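Local structure of TIR domain-containing adapter molecule 1 (Homo sapiens, 4BSX) at residues 93-105 against 117-131. The protein serves as a signalling adaptor downstream of Toll-like receptors that induces interferon-beta, here represented by its helical N-terminal domain. The protein carries 2 engineered substitutions. Sequence-based numbering, arbitrary orientation.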
loop_
_atom_site.group_PDB
_atom_site.type_symbol
_atom_site.label_atom_id
_atom_site.label_comp_id
_atom_site.label_asym_id
_atom_site.label_seq_id
_atom_site.Cartn_x
_atom_site.Cartn_y
_atom_site.Cartn_z
ATOM N N PRO A 93 10.728 -7.814 -0.842
ATOM C CA PRO A 93 9.532 -8.591 -0.517
ATOM C C PRO A 93 8.540 -8.582 -1.686
ATOM O O PRO A 93 8.540 -7.680 -2.542
ATOM C CB PRO A 93 8.954 -7.811 0.643
ATOM C CG PRO A 93 9.221 -6.401 0.241
ATOM C CD PRO A 93 10.545 -6.406 -0.462
ATOM N N ASP A 94 7.734 -9.619 -1.719
ATOM C CA ASP A 94 6.498 -9.667 -2.478
ATOM C C ASP A 94 5.609 -8.533 -1.967
ATOM O O ASP A 94 5.349 -8.460 -0.776
ATOM C CB ASP A 94 5.813 -10.997 -2.171
ATOM C CG ASP A 94 4.490 -11.140 -2.852
ATOM O OD1 ASP A 94 4.298 -10.502 -3.918
ATOM O OD2 ASP A 94 3.660 -11.910 -2.316
ATOM N N VAL A 95 5.184 -7.637 -2.860
ATOM C CA VAL A 95 4.394 -6.472 -2.464
ATOM C C VAL A 95 2.919 -6.600 -2.882
ATOM O O VAL A 95 2.146 -5.674 -2.716
ATOM C CB VAL A 95 5.001 -5.126 -3.020
ATOM C CG1 VAL A 95 6.458 -4.983 -2.605
ATOM C CG2 VAL A 95 4.776 -4.973 -4.555
ATOM N N SER A 96 2.510 -7.742 -3.415
ATOM C CA SER A 96 1.246 -7.792 -4.147
ATOM C C SER A 96 0.022 -7.584 -3.227
ATOM O O SER A 96 -0.974 -6.968 -3.635
ATOM C CB SER A 96 1.149 -9.111 -4.912
ATOM O OG SER A 96 1.043 -10.205 -4.004
ATOM N N TRP A 97 0.129 -8.039 -1.979
ATOM C CA TRP A 97 -0.983 -8.006 -1.031
ATOM C C TRP A 97 -1.113 -6.570 -0.518
ATOM O O TRP A 97 -2.186 -5.996 -0.468
ATOM C CB TRP A 97 -0.745 -8.992 0.128
ATOM C CG TRP A 97 -1.985 -9.301 0.976
ATOM C CD1 TRP A 97 -3.147 -8.586 1.034
ATOM C CD2 TRP A 97 -2.165 -10.420 1.860
ATOM N NE1 TRP A 97 -4.038 -9.186 1.902
ATOM C CE2 TRP A 97 -3.457 -10.311 2.424
ATOM C CE3 TRP A 97 -1.358 -11.505 2.231
ATOM C CZ2 TRP A 97 -3.959 -11.246 3.346
ATOM C CZ3 TRP A 97 -1.846 -12.419 3.156
ATOM C CH2 TRP A 97 -3.140 -12.292 3.692
ATOM N N ALA A 98 0.018 -6.015 -0.123
ATOM C CA ALA A 98 0.114 -4.628 0.250
ATOM C C ALA A 98 -0.432 -3.752 -0.867
ATOM O O ALA A 98 -1.221 -2.838 -0.643
ATOM C CB ALA A 98 1.567 -4.285 0.524
ATOM N N VAL A 99 -0.017 -4.034 -2.091
ATOM C CA VAL A 99 -0.497 -3.256 -3.226
ATOM C C VAL A 99 -2.028 -3.382 -3.371
ATOM O O VAL A 99 -2.707 -2.362 -3.516
ATOM C CB VAL A 99 0.296 -3.570 -4.521
ATOM C CG1 VAL A 99 -0.426 -3.049 -5.771
ATOM C CG2 VAL A 99 1.707 -2.966 -4.438
ATOM N N ALA A 100 -2.577 -4.597 -3.325
ATOM C CA ALA A 100 -4.050 -4.781 -3.280
ATOM C C ALA A 100 -4.778 -3.907 -2.196
ATOM O O ALA A 100 -5.823 -3.291 -2.442
ATOM C CB ALA A 100 -4.366 -6.265 -3.043
ATOM N N ARG A 101 -4.209 -3.887 -0.992
ATOM C CA ARG A 101 -4.759 -3.153 0.116
ATOM C C ARG A 101 -4.731 -1.607 -0.178
ATOM O O ARG A 101 -5.730 -0.877 -0.024
ATOM C CB ARG A 101 -3.966 -3.536 1.354
ATOM C CG ARG A 101 -4.462 -4.837 1.986
ATOM C CD ARG A 101 -3.708 -5.264 3.262
ATOM N NE ARG A 101 -4.335 -6.476 3.812
ATOM C CZ ARG A 101 -3.943 -7.102 4.918
ATOM N NH1 ARG A 101 -2.918 -6.634 5.617
ATOM N NH2 ARG A 101 -4.581 -8.207 5.329
ATOM N N LEU A 102 -3.580 -1.137 -0.633
ATOM C CA LEU A 102 -3.427 0.205 -1.113
ATOM C C LEU A 102 -4.451 0.539 -2.204
ATOM O O LEU A 102 -5.105 1.569 -2.147
ATOM C CB LEU A 102 -2.009 0.420 -1.605
ATOM C CG LEU A 102 -0.923 0.357 -0.523
ATOM C CD1 LEU A 102 0.410 0.646 -1.190
ATOM C CD2 LEU A 102 -1.183 1.318 0.654
ATOM N N TYR A 103 -4.622 -0.333 -3.182
ATOM C CA TYR A 103 -5.543 -0.013 -4.250
ATOM C C TYR A 103 -6.963 -0.039 -3.776
ATOM O O TYR A 103 -7.833 0.653 -4.350
ATOM C CB TYR A 103 -5.351 -0.904 -5.451
ATOM C CG TYR A 103 -4.396 -0.288 -6.462
ATOM C CD1 TYR A 103 -3.039 -0.281 -6.223
ATOM C CD2 TYR A 103 -4.855 0.316 -7.613
ATOM C CE1 TYR A 103 -2.166 0.267 -7.092
ATOM C CE2 TYR A 103 -3.966 0.883 -8.513
ATOM C CZ TYR A 103 -2.620 0.851 -8.242
ATOM O OH TYR A 103 -1.696 1.396 -9.105
ATOM N N HIS A 104 -7.223 -0.820 -2.726
ATOM C CA HIS A 104 -8.549 -0.815 -2.197
ATOM C C HIS A 104 -8.888 0.582 -1.637
ATOM O O HIS A 104 -9.943 1.122 -1.930
ATOM C CB HIS A 104 -8.709 -1.865 -1.121
ATOM C CG HIS A 104 -9.951 -1.690 -0.337
ATOM N ND1 HIS A 104 -11.202 -1.824 -0.903
ATOM C CD2 HIS A 104 -10.150 -1.342 0.956
ATOM C CE1 HIS A 104 -12.121 -1.602 0.021
ATOM N NE2 HIS A 104 -11.509 -1.302 1.157
ATOM N N LEU A 105 -7.992 1.143 -0.825
ATOM C CA LEU A 105 -8.175 2.481 -0.266
ATOM C C LEU A 105 -8.259 3.513 -1.388
ATOM O O LEU A 105 -9.149 4.388 -1.366
ATOM C CB LEU A 105 -7.068 2.846 0.752
ATOM C CG LEU A 105 -6.908 1.770 1.856
ATOM C CD1 LEU A 105 -5.671 1.978 2.786
ATOM C CD2 LEU A 105 -8.160 1.663 2.654
ATOM N N ARG A 117 -8.445 -2.154 -8.301
ATOM C CA ARG A 117 -8.398 -2.931 -7.072
ATOM C C ARG A 117 -8.542 -4.423 -7.339
ATOM O O ARG A 117 -7.903 -5.230 -6.672
ATOM C CB ARG A 117 -9.524 -2.517 -6.148
ATOM C CG ARG A 117 -9.602 -3.361 -4.875
ATOM C CD ARG A 117 -10.930 -3.168 -4.193
ATOM N NE ARG A 117 -11.989 -3.511 -5.124
ATOM C CZ ARG A 117 -13.181 -2.933 -5.161
ATOM N NH1 ARG A 117 -13.498 -1.980 -4.286
ATOM N NH2 ARG A 117 -14.054 -3.324 -6.083
ATOM N N ASP A 118 -9.423 -4.773 -8.279
ATOM C CA ASP A 118 -9.772 -6.168 -8.559
ATOM C C ASP A 118 -8.564 -6.871 -9.132
ATOM O O ASP A 118 -8.184 -7.974 -8.712
ATOM C CB ASP A 118 -10.913 -6.236 -9.590
ATOM C CG ASP A 118 -12.274 -5.862 -9.009
ATOM O OD1 ASP A 118 -12.407 -5.726 -7.771
ATOM O OD2 ASP A 118 -13.230 -5.743 -9.794
ATOM N N VAL A 119 -7.976 -6.234 -10.127
ATOM C CA VAL A 119 -6.771 -6.747 -10.760
ATOM C C VAL A 119 -5.683 -6.963 -9.705
ATOM O O VAL A 119 -5.041 -8.010 -9.697
ATOM C CB VAL A 119 -6.266 -5.785 -11.840
ATOM C CG1 VAL A 119 -4.876 -6.191 -12.335
ATOM C CG2 VAL A 119 -7.254 -5.738 -12.984
ATOM N N ALA A 120 -5.491 -6.002 -8.798
ATOM C CA ALA A 120 -4.505 -6.158 -7.704
ATOM C C ALA A 120 -4.784 -7.367 -6.749
ATOM O O ALA A 120 -3.857 -8.124 -6.415
ATOM C CB ALA A 120 -4.348 -4.820 -6.915
ATOM N N TYR A 121 -6.039 -7.571 -6.331
ATOM C CA TYR A 121 -6.345 -8.735 -5.508
ATOM C C TYR A 121 -6.037 -10.041 -6.285
ATOM O O TYR A 121 -5.479 -10.981 -5.745
ATOM C CB TYR A 121 -7.765 -8.676 -4.909
ATOM C CG TYR A 121 -7.742 -7.969 -3.537
ATOM C CD1 TYR A 121 -7.098 -8.536 -2.496
ATOM C CD2 TYR A 121 -8.275 -6.704 -3.339
ATOM C CE1 TYR A 121 -6.999 -7.945 -1.308
ATOM C CE2 TYR A 121 -8.182 -6.090 -2.111
ATOM C CZ TYR A 121 -7.534 -6.730 -1.098
ATOM O OH TYR A 121 -7.409 -6.223 0.182
ATOM N N GLN A 122 -6.361 -10.076 -7.559
ATOM C CA GLN A 122 -6.086 -11.242 -8.353
ATOM C C GLN A 122 -4.598 -11.543 -8.363
ATOM O O GLN A 122 -4.203 -12.632 -7.980
ATOM C CB GLN A 122 -6.591 -11.030 -9.778
ATOM C CG GLN A 122 -8.087 -10.966 -9.875
ATOM C CD GLN A 122 -8.540 -10.779 -11.293
ATOM O OE1 GLN A 122 -8.019 -9.920 -12.014
ATOM N NE2 GLN A 122 -9.493 -11.595 -11.720
ATOM N N GLU A 123 -3.779 -10.591 -8.804
ATOM C CA GLU A 123 -2.345 -10.792 -8.855
ATOM C C GLU A 123 -1.831 -11.250 -7.508
ATOM O O GLU A 123 -0.905 -12.042 -7.438
ATOM C CB GLU A 123 -1.602 -9.507 -9.320
ATOM C CG GLU A 123 -1.894 -9.184 -10.782
ATOM C CD GLU A 123 -1.326 -7.844 -11.244
ATOM O OE1 GLU A 123 -0.613 -7.195 -10.447
ATOM O OE2 GLU A 123 -1.591 -7.436 -12.406
ATOM N N ALA A 124 -2.400 -10.738 -6.433
ATOM C CA ALA A 124 -1.934 -11.140 -5.114
ATOM C C ALA A 124 -2.273 -12.601 -4.943
ATOM O O ALA A 124 -1.536 -13.347 -4.318
ATOM C CB ALA A 124 -2.615 -10.326 -4.026
ATOM N N VAL A 125 -3.432 -12.992 -5.466
ATOM C CA VAL A 125 -3.944 -14.338 -5.209
ATOM C C VAL A 125 -3.054 -15.294 -6.006
ATOM O O VAL A 125 -2.574 -16.288 -5.471
ATOM C CB VAL A 125 -5.446 -14.460 -5.569
ATOM C CG1 VAL A 125 -5.859 -15.907 -5.698
ATOM C CG2 VAL A 125 -6.299 -13.775 -4.528
ATOM N N ARG A 126 -2.766 -14.918 -7.258
ATOM C CA ARG A 126 -1.811 -15.627 -8.102
ATOM C C ARG A 126 -0.461 -15.748 -7.436
ATOM O O ARG A 126 0.087 -16.820 -7.347
ATOM C CB ARG A 126 -1.659 -14.901 -9.424
ATOM C CG ARG A 126 -1.046 -15.724 -10.542
ATOM C CD ARG A 126 -1.032 -14.903 -11.805
ATOM N NE ARG A 126 -2.320 -14.230 -11.947
ATOM C CZ ARG A 126 -2.501 -13.081 -12.579
ATOM N NH1 ARG A 126 -1.470 -12.477 -13.149
ATOM N NH2 ARG A 126 -3.716 -12.542 -12.638
ATOM N N THR A 127 0.077 -14.652 -6.946
ATOM C CA THR A 127 1.359 -14.694 -6.262
ATOM C C THR A 127 1.375 -15.692 -5.067
ATOM O O THR A 127 2.230 -16.568 -5.026
ATOM C CB THR A 127 1.754 -13.291 -5.830
ATOM O OG1 THR A 127 1.969 -12.495 -6.989
ATOM C CG2 THR A 127 3.025 -13.313 -5.034
ATOM N N LEU A 128 0.434 -15.584 -4.126
ATOM C CA LEU A 128 0.413 -16.481 -2.971
ATOM C C LEU A 128 0.217 -17.974 -3.386
ATOM O O LEU A 128 0.754 -18.869 -2.774
ATOM C CB LEU A 128 -0.643 -16.029 -1.936
ATOM C CG LEU A 128 -0.146 -15.021 -0.880
ATOM C CD1 LEU A 128 0.085 -13.677 -1.519
ATOM C CD2 LEU A 128 -1.072 -14.915 0.313
ATOM N N SER A 129 -0.549 -18.222 -4.435
ATOM C CA SER A 129 -0.735 -19.566 -4.939
ATOM C C SER A 129 0.530 -20.202 -5.451
ATOM O O SER A 129 0.783 -21.391 -5.225
ATOM C CB SER A 129 -1.748 -19.548 -6.079
ATOM O OG SER A 129 -3.030 -19.330 -5.520
ATOM N N SER A 130 1.310 -19.410 -6.168
ATOM C CA SER A 130 2.450 -19.902 -6.851
ATOM C C SER A 130 3.466 -20.405 -5.839
ATOM O O SER A 130 4.398 -21.147 -6.188
ATOM C CB SER A 130 3.069 -18.783 -7.733
ATOM O OG SER A 130 3.781 -17.825 -6.935
ATOM N N ARG A 131 3.331 -19.984 -4.588
ATOM C CA ARG A 131 4.202 -20.560 -3.542
ATOM C C ARG A 131 3.427 -21.311 -2.450
ATOM O O ARG A 131 3.951 -21.558 -1.325
ATOM C CB ARG A 131 5.073 -19.496 -2.903
ATOM C CG ARG A 131 4.338 -18.248 -2.463
ATOM C CD ARG A 131 5.276 -17.394 -1.656
ATOM N NE ARG A 131 4.575 -16.523 -0.725
ATOM C CZ ARG A 131 4.294 -15.246 -0.947
ATOM N NH1 ARG A 131 4.667 -14.646 -2.083
ATOM N NH2 ARG A 131 3.646 -14.551 -0.022
HETATM O O HOH W 1 -1.466 -6.749 -6.037
#
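A100 meets Y121 and A120 at the middle of this antiparallel helix pair. Its CB lies over the centre of the Y121 ring, 3.5 Å from the centroid and 9° off the ring normal, a CH-pi contact. The CB of A120 comes to 3.6 Å from the CA of A100. Small side chains here let the axes of helices 96-105 and 117-130 approach to 8.2 Å. Toward one end, R117 lies alongside H104, and its CD meets the imidazole edge 3.6 Å from ND1. That ND1 is buried and has no polar partner.

Toward the other end, S96 is a knob in a hole formed by E123, A124, T127 and L128. Its OG sits 3.3 Å from the CA of A124. The OG1 of T127 turns back to its own helix and bonds the E123 carbonyl. Its CG2, anti to the backbone N, is thereby left facing the D94 carboxylate. R131 NH1 donates a nearly straight hydrogen bond (167°) to D94 OD2 in a 2.9 Å salt bridge. It meets the oxygen from above the carboxylate plane. D133 takes a second share of the R131 charge. A water lies between S96 O and A120 O and appears to bridge the two backbones, though its distance to S96 O is doubtfully short.

Helix 136-147 covers one flank. There E142 accepts from the Y121 hydroxyl and W97 NE1 and pairs with R101. A leucine in place of Y121 would probably leave E142 without one of its donors and A100 without its aromatic face. The two helices form a helical hairpin, in keeping with the tetratricopeptide-like, IFIT-related character of the domain. Alanine packing closes its centre, while a salt bridge ties one end and the carboxylate of E142 joins it to helix 136-147.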